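Local coordinates for protein arginine N-methyltransferase SFM1 (Saccharomyces cerevisiae, PDB 5C74) that monomethylates an arginine of ribosomal protein S3, using S-adenosyl-L-methionine as methyl donor, and belongs to the SPOUT methyltransferases, at residues K136-D141 against I160-Y165; P166-N171 against D198-D203; Y182-D185 against K189-L192. One frame throughout, in Å; residues are numbered along the deposited sequence.

Interaction 1. Residues K136-D141 against I160-Y165; sequences KQMTTD and IKFIDY
Lys136 and Met138 lean from the loop before helix 140-151 toward Asp164 and Phe162, two residues on the same side of strand 162-169. Followed from its root, the Lys136 side chain leaves CB in the direction of the strand, with CG anti to the carbonyl carbon (chi1 -72°). CD is the first atom to touch: it lies 3.6 Å from OD2 of Asp164, and the two side chains cross at about a right angle. CE follows, 3.9 Å from that same Asp164 OD2. The chain then bends at its last torsion (chi4 42°), which leaves NZ of Lys136 4.5 Å from Asp164 OD2, beyond a salt bridge. The firmer ionic partner of Asp164 is Arg181, whose NE pairs with OD1 and whose backbone is bonded to that of Gln137. A lysine suits this edge of the contact because its CD and CE methylenes can cross the carboxylate of Asp164 while the amine stays near the surface.

Two residues further on, Met138 supplies the apolar half. Extended beyond CG, the chain carries its terminal methyl CE to 3.6 Å from CE1 of Phe162, obliquely to the ring, with CZ next nearest. A slender, unbranched thioether is well made for such a long reach. Ile160 CG2 also covers one face of the Phe162 ring, 3.5 Å above its plane and off centre, while Thr146 of helix 140-151 touches both Met138 and Phe162. Just past Met138, Thr139 takes the N-cap position, its OG1 donating to Asp141 OD1 at 2.7 Å.

The chemistry is that of a light surface contact: one methyl against one aromatic ring, and a lysine whose attraction for Asp164 is probably a modest supplement to the Arg181 salt bridge.

Interaction 2. Residues P166-N171 against D198-D203; sequences PEFRFN and DLIKKD. With NI (nickel (II) ion), chain F.
Phe170 carries CG anti to its carbonyl carbon (chi1 -54°), and Ile200 has its CG2 anti to the backbone N (chi1 -65° to CG1); these two settings bring the far end of the ring against that methyl. Helix 196-205 packs against the antiparallel sheet here, where the chain turns a corner at Phe170, which with Asn171 faces Glu174 in a classic beta bulge.

The ring of Phe170 does most of the work. At its edge, near the ring plane, Ile200 CG2 comes 3.5 Å from CZ. Over one face lies Lys201, whose CA makes a CH-pi contact 4.0 Å from the Phe170 ring centroid, only 20° off the normal. Phe168 O lies over the opposite face, 3.4 Å above the plane of the Phe170 ring, so the aromatic is held between a helix backbone and its own strand. The Lys201 CB, CG and CD continue along the rim, then a bend at chi3 carries the amine away; a lysine can thus lend its greasy stem to the ring and keep its charge in solvent. Cutting the Phe170 ring back to an alanine is likely to leave Ile200 CG2 and Lys201 CA facing a gap, with the helix less firmly seated on the strand.

Phe168 adds a looser touch, CD2 lying 4.4 Å from Ile200 CD1, and also packs on Leu197. Near the corner, Arg169 NH1 donates to Asn171 O at 2.7 Å, in the carbonyl plane.

One turn along, Asp203 binds nickel together with His208 and His210 of the second subunit, both from its C-terminal tag. The carboxylate is lopsided on the metal, OD1 of Asp203 being clearly nearer to it than OD2. Water 1, itself a ligand of the metal, donates to Asp203 O at 2.8 Å.

Interaction 3. Residues Y182-D185 against K189-L192; sequences YVLD and KPIL
Pro190 fits over the start of Tyr182, its CB 3.7 Å from Tyr182 CB, while Leu192 brings its CD2 methyl against the CD2–CE2 side of the ring. That methyl comes obliquely, 3.4 Å from CE2 of Tyr182, so Pro190 covers the root of the tyrosine and Leu192 one flank of its ring. Next to this, the branches of Val183 and Ile191 lie side by side and point the same way, with CG1 of Val183 meeting CD1 of Ile191. Ile191 CG1 also nestles against Asp185 CB. The CD2 methyl of Leu184 settles on the peptide joining Lys189 to Pro190, 3.6 Å from Pro190 N.

The backbone frames these bumps. Ile191 N donates to Val183 O at 2.8 Å, and Asp185 N to Lys189 O at the same length. Between them, Leu184 and Pro190 form a non-hydrogen-bonded antiparallel pair, a site where proline's missing N-H costs nothing. Water 2 spans Val183 N and Ile191 O, and water 3 ties Asp185 OD2 to Pro190 O.

Asp185 holds its CG between backbone N and carbonyl carbon (chi1 66°), which folds the carboxylate back over the turn. Its OD1 accepts from Lys189 N at 2.9 Å, met from above the carboxylate plane, and also from Glu187 N. Aspartate is apt here, being short enough to reach both N-H groups. All this is typical of a hairpin-type chain reversal closed by a single antiparallel bridge, with an Asx turn at Asp185.

In the fold
From the N terminus, the parallel sheet and most of its helices come first. Interaction 1 then closes a loop that runs through helix 140-151, joining the approach to that helix to strand 162-169. The same strand continues directly into interaction 2, which opens a second, longer loop and closes it on helix 196-205. Interaction 3 is contained within that longer loop, folding the chain back just after strand 181-183. No loops cross. Strand 181-183 pairs with strand 162-169 through Ile163 with Tyr182, linking interactions 1 and 3, while in interaction 2 Phe168 packs on Pro190 and Leu192, and Ile200 on Leu192, joining the turn to the C-terminal helix.

Interaction 1. Residues K136-D141 against I160-Y165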
# COMPACT_ATOMS: atom_id res chain seq x y z
N LYS A 136 6.01 -14.10 19.37
CA LYS A 136 5.39 -12.80 19.14
C LYS A 136 5.59 -12.31 17.72
O LYS A 136 6.68 -12.40 17.15
CB LYS A 136 5.92 -11.78 20.14
CG LYS A 136 5.38 -12.05 21.55
CD LYS A 136 5.50 -10.86 22.47
CE LYS A 136 4.66 -11.08 23.73
NZ LYS A 136 4.80 -12.47 24.24
N GLN A 137 4.51 -11.77 17.15
CA GLN A 137 4.57 -11.21 15.80
C GLN A 137 5.63 -10.12 15.67
O GLN A 137 5.80 -9.29 16.57
CB GLN A 137 3.20 -10.65 15.39
CG GLN A 137 3.11 -10.34 13.90
CD GLN A 137 1.69 -10.25 13.39
OE1 GLN A 137 0.86 -9.52 13.95
NE2 GLN A 137 1.39 -11.00 12.34
N MET A 138 6.32 -10.15 14.53
CA MET A 138 7.32 -9.16 14.15
C MET A 138 6.93 -8.51 12.83
O MET A 138 6.28 -9.16 12.00
CB MET A 138 8.70 -9.81 13.98
CG MET A 138 9.23 -10.56 15.23
SD MET A 138 10.76 -11.51 14.80
CE MET A 138 11.45 -11.60 16.46
N THR A 139 7.37 -7.28 12.62
CA THR A 139 7.33 -6.71 11.28
C THR A 139 8.26 -7.52 10.38
O THR A 139 9.18 -8.22 10.84
CB THR A 139 7.74 -5.21 11.22
OG1 THR A 139 9.13 -5.07 11.60
CG2 THR A 139 6.86 -4.36 12.17
N THR A 140 8.03 -7.44 9.08
CA THR A 140 8.82 -8.24 8.17
C THR A 140 10.30 -7.89 8.23
O THR A 140 11.16 -8.77 8.23
CB THR A 140 8.31 -8.10 6.75
OG1 THR A 140 6.91 -8.38 6.76
CG2 THR A 140 9.03 -9.10 5.85
N ASP A 141 10.62 -6.60 8.30
CA ASP A 141 12.03 -6.21 8.37
C ASP A 141 12.68 -6.68 9.67
O ASP A 141 13.86 -7.04 9.68
CB ASP A 141 12.20 -4.71 8.22
CG ASP A 141 11.53 -3.94 9.32
OD1 ASP A 141 10.29 -4.01 9.40
OD2 ASP A 141 12.24 -3.27 10.10
N ILE A 160 19.12 -12.84 21.61
CA ILE A 160 18.87 -11.56 20.97
C ILE A 160 18.11 -10.65 21.94
O ILE A 160 17.22 -11.10 22.65
CB ILE A 160 18.09 -11.74 19.65
CG1 ILE A 160 18.93 -12.59 18.69
CG2 ILE A 160 17.75 -10.37 19.01
CD1 ILE A 160 18.15 -13.14 17.49
N LYS A 161 18.52 -9.39 21.99
CA LYS A 161 17.84 -8.40 22.82
C LYS A 161 16.67 -7.77 22.07
O LYS A 161 16.86 -7.07 21.07
CB LYS A 161 18.84 -7.34 23.28
CG LYS A 161 19.91 -7.89 24.24
CD LYS A 161 20.80 -6.78 24.78
CE LYS A 161 21.90 -7.35 25.68
NZ LYS A 161 21.34 -8.37 26.61
N PHE A 162 15.45 -8.04 22.55
CA PHE A 162 14.23 -7.50 21.95
C PHE A 162 13.53 -6.49 22.87
O PHE A 162 13.83 -6.43 24.06
CB PHE A 162 13.22 -8.61 21.63
CG PHE A 162 13.70 -9.64 20.64
CD1 PHE A 162 13.78 -9.35 19.28
CD2 PHE A 162 14.00 -10.93 21.07
CE1 PHE A 162 14.19 -10.31 18.37
CE2 PHE A 162 14.41 -11.90 20.18
CZ PHE A 162 14.51 -11.60 18.82
N ILE A 163 12.60 -5.73 22.30
CA ILE A 163 11.61 -5.00 23.09
C ILE A 163 10.24 -5.37 22.52
O ILE A 163 10.06 -5.41 21.31
CB ILE A 163 11.82 -3.46 23.07
CG1 ILE A 163 10.77 -2.77 23.95
CG2 ILE A 163 11.79 -2.89 21.64
CD1 ILE A 163 11.11 -1.32 24.27
N ASP A 164 9.29 -5.66 23.40
CA ASP A 164 7.96 -6.04 22.97
C ASP A 164 7.01 -4.87 23.10
O ASP A 164 6.94 -4.23 24.16
CB ASP A 164 7.44 -7.21 23.81
CG ASP A 164 8.18 -8.51 23.54
OD1 ASP A 164 8.82 -8.62 22.47
OD2 ASP A 164 8.11 -9.41 24.40
N TYR A 165 6.26 -4.60 22.04
CA TYR A 165 5.25 -3.55 22.06
C TYR A 165 5.80 -2.19 22.51
O TYR A 165 5.29 -1.59 23.46
CB TYR A 165 4.10 -3.97 22.97
CG TYR A 165 3.12 -4.92 22.31
CD1 TYR A 165 3.54 -6.15 21.83
CD2 TYR A 165 1.78 -4.59 22.20
CE1 TYR A 165 2.64 -7.03 21.23
CE2 TYR A 165 0.88 -5.45 21.60
CZ TYR A 165 1.32 -6.67 21.13
OH TYR A 165 0.40 -7.52 20.54

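Interaction 2. Residues P166-N171 against D198-D203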
# COMPACT_ATOMS: atom_id res chain seq x y z
N PRO A 166 6.84 -1.69 21.83
CA PRO A 166 7.37 -0.39 22.23
C PRO A 166 6.33 0.70 22.08
O PRO A 166 5.47 0.61 21.20
CB PRO A 166 8.51 -0.15 21.26
CG PRO A 166 8.10 -0.93 20.03
CD PRO A 166 7.48 -2.18 20.59
N GLU A 167 6.40 1.70 22.93
CA GLU A 167 5.50 2.84 22.84
C GLU A 167 6.32 4.08 22.49
O GLU A 167 7.36 4.33 23.10
CB GLU A 167 4.74 3.04 24.16
CG GLU A 167 3.78 4.22 24.16
CD GLU A 167 3.08 4.38 25.50
OE1 GLU A 167 1.87 4.08 25.58
OE2 GLU A 167 3.73 4.81 26.48
N PHE A 168 5.86 4.84 21.50
CA PHE A 168 6.55 6.05 21.07
C PHE A 168 5.73 7.28 21.45
O PHE A 168 4.65 7.49 20.91
CB PHE A 168 6.80 6.01 19.57
CG PHE A 168 7.59 4.81 19.13
CD1 PHE A 168 8.98 4.82 19.17
CD2 PHE A 168 6.95 3.66 18.72
CE1 PHE A 168 9.72 3.70 18.77
CE2 PHE A 168 7.67 2.54 18.33
CZ PHE A 168 9.06 2.56 18.36
N ARG A 169 6.25 8.08 22.37
CA ARG A 169 5.54 9.27 22.86
C ARG A 169 5.94 10.52 22.07
O ARG A 169 7.12 10.79 21.89
CB ARG A 169 5.81 9.47 24.36
CG ARG A 169 5.03 10.64 24.96
CD ARG A 169 4.82 10.53 26.47
NE ARG A 169 3.84 9.50 26.83
CZ ARG A 169 2.53 9.60 26.65
NH1 ARG A 169 2.00 10.68 26.08
NH2 ARG A 169 1.74 8.60 27.02
N PHE A 170 4.95 11.29 21.61
CA PHE A 170 5.21 12.49 20.81
C PHE A 170 4.86 13.78 21.56
O PHE A 170 5.30 14.86 21.19
CB PHE A 170 4.45 12.42 19.49
CG PHE A 170 4.74 11.16 18.72
CD1 PHE A 170 5.99 10.95 18.16
CD2 PHE A 170 3.77 10.18 18.57
CE1 PHE A 170 6.27 9.79 17.47
CE2 PHE A 170 4.04 9.02 17.88
CZ PHE A 170 5.30 8.82 17.32
N ASN A 171 4.05 13.64 22.61
CA ASN A 171 3.79 14.72 23.56
C ASN A 171 3.08 14.16 24.78
O ASN A 171 2.85 12.96 24.86
CB ASN A 171 2.99 15.87 22.93
CG ASN A 171 1.66 15.42 22.37
OD1 ASN A 171 0.74 15.07 23.11
ND2 ASN A 171 1.54 15.45 21.04
N ASP A 198 9.03 8.74 11.70
CA ASP A 198 8.40 9.92 11.11
C ASP A 198 6.98 9.62 10.66
O ASP A 198 6.09 10.45 10.84
CB ASP A 198 9.20 10.44 9.91
CG ASP A 198 10.43 11.23 10.32
OD1 ASP A 198 10.59 11.52 11.52
OD2 ASP A 198 11.24 11.54 9.42
N LEU A 199 6.79 8.47 10.03
CA LEU A 199 5.45 8.08 9.56
C LEU A 199 4.51 7.88 10.75
O LEU A 199 3.34 8.27 10.71
CB LEU A 199 5.53 6.81 8.72
CG LEU A 199 4.38 6.50 7.77
CD1 LEU A 199 4.28 7.60 6.70
CD2 LEU A 199 4.56 5.14 7.12
N ILE A 200 5.03 7.28 11.82
CA ILE A 200 4.21 7.07 13.02
C ILE A 200 3.82 8.42 13.61
O ILE A 200 2.67 8.64 14.02
CB ILE A 200 4.95 6.23 14.08
CG1 ILE A 200 5.19 4.81 13.54
CG2 ILE A 200 4.13 6.16 15.37
CD1 ILE A 200 6.09 3.96 14.45
N LYS A 201 4.79 9.33 13.65
CA LYS A 201 4.54 10.69 14.15
C LYS A 201 3.51 11.42 13.30
O LYS A 201 2.63 12.09 13.82
CB LYS A 201 5.85 11.48 14.22
CG LYS A 201 5.67 12.94 14.65
CD LYS A 201 7.00 13.54 15.11
CE LYS A 201 8.09 13.37 14.06
NZ LYS A 201 9.22 14.32 14.24
N LYS A 202 3.61 11.27 11.98
CA LYS A 202 2.64 11.88 11.08
C LYS A 202 1.23 11.36 11.36
O LYS A 202 0.27 12.14 11.44
CB LYS A 202 3.02 11.59 9.63
CG LYS A 202 2.08 12.14 8.57
CD LYS A 202 2.51 11.61 7.20
CE LYS A 202 1.51 11.97 6.11
NZ LYS A 202 1.56 13.41 5.79
N ASP A 203 1.10 10.06 11.55
CA ASP A 203 -0.20 9.47 11.86
C ASP A 203 -0.72 9.99 13.21
O ASP A 203 -1.92 10.21 13.37
CB ASP A 203 -0.08 7.94 11.86
CG ASP A 203 -1.30 7.26 12.43
OD1 ASP A 203 -1.40 7.22 13.67
OD2 ASP A 203 -2.13 6.73 11.64
NI NI F . -3.27 6.17 13.86
O HOH W 1 -4.08 8.48 13.18

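Interaction 3. Residues Y182-D185 against K189-L192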
# COMPACT_ATOMS: atom_id res chain seq x y z
N TYR A 182 10.41 -6.02 18.54
CA TYR A 182 11.47 -5.41 17.74
C TYR A 182 12.86 -5.75 18.28
O TYR A 182 13.02 -5.98 19.48
CB TYR A 182 11.33 -3.88 17.72
CG TYR A 182 10.13 -3.35 16.98
CD1 TYR A 182 8.89 -3.25 17.61
CD2 TYR A 182 10.22 -2.92 15.66
CE1 TYR A 182 7.78 -2.74 16.95
CE2 TYR A 182 9.11 -2.41 14.98
CZ TYR A 182 7.89 -2.33 15.63
OH TYR A 182 6.78 -1.82 14.98
N VAL A 183 13.85 -5.76 17.40
CA VAL A 183 15.24 -5.93 17.83
C VAL A 183 15.74 -4.59 18.37
O VAL A 183 15.45 -3.55 17.79
CB VAL A 183 16.15 -6.39 16.65
CG1 VAL A 183 17.62 -6.43 17.08
CG2 VAL A 183 15.69 -7.75 16.13
N LEU A 184 16.48 -4.63 19.47
CA LEU A 184 17.07 -3.42 20.04
C LEU A 184 18.41 -3.08 19.41
O LEU A 184 19.21 -3.98 19.11
CB LEU A 184 17.26 -3.59 21.54
CG LEU A 184 15.95 -3.55 22.33
CD1 LEU A 184 16.23 -3.89 23.78
CD2 LEU A 184 15.31 -2.15 22.22
N ASP A 185 18.67 -1.79 19.23
CA ASP A 185 20.02 -1.36 18.87
C ASP A 185 20.86 -1.27 20.14
O ASP A 185 20.38 -1.58 21.23
CB ASP A 185 20.01 -0.02 18.09
CG ASP A 185 19.51 1.18 18.90
OD1 ASP A 185 19.52 1.17 20.15
OD2 ASP A 185 19.13 2.19 18.26
N LYS A 189 17.21 1.07 21.86
CA LYS A 189 16.04 1.57 21.15
C LYS A 189 15.66 0.59 20.06
O LYS A 189 16.53 -0.03 19.44
CB LYS A 189 16.31 2.96 20.56
CG LYS A 189 16.77 3.97 21.60
CD LYS A 189 17.14 5.30 20.96
CE LYS A 189 15.91 6.13 20.67
NZ LYS A 189 15.23 6.54 21.94
N PRO A 190 14.35 0.43 19.84
CA PRO A 190 13.92 -0.52 18.81
C PRO A 190 14.41 -0.08 17.43
O PRO A 190 14.45 1.12 17.12
CB PRO A 190 12.38 -0.49 18.92
CG PRO A 190 12.07 0.89 19.49
CD PRO A 190 13.22 1.20 20.42
N ILE A 191 14.84 -1.04 16.62
CA ILE A 191 15.32 -0.74 15.29
C ILE A 191 14.14 -0.67 14.33
O ILE A 191 13.45 -1.67 14.13
CB ILE A 191 16.33 -1.80 14.80
CG1 ILE A 191 17.58 -1.76 15.69
CG2 ILE A 191 16.69 -1.59 13.33
CD1 ILE A 191 18.53 -2.95 15.46
N LEU A 192 13.92 0.51 13.78
CA LEU A 192 12.84 0.76 12.82
C LEU A 192 13.43 1.11 11.46
O LEU A 192 14.53 1.66 11.40
CB LEU A 192 11.94 1.92 13.28
CG LEU A 192 11.16 1.91 14.59
CD1 LEU A 192 9.96 2.85 14.50
CD2 LEU A 192 10.70 0.55 14.98
O HOH W 2 13.49 -4.48 14.79
O HOH W 3 16.85 2.50 16.85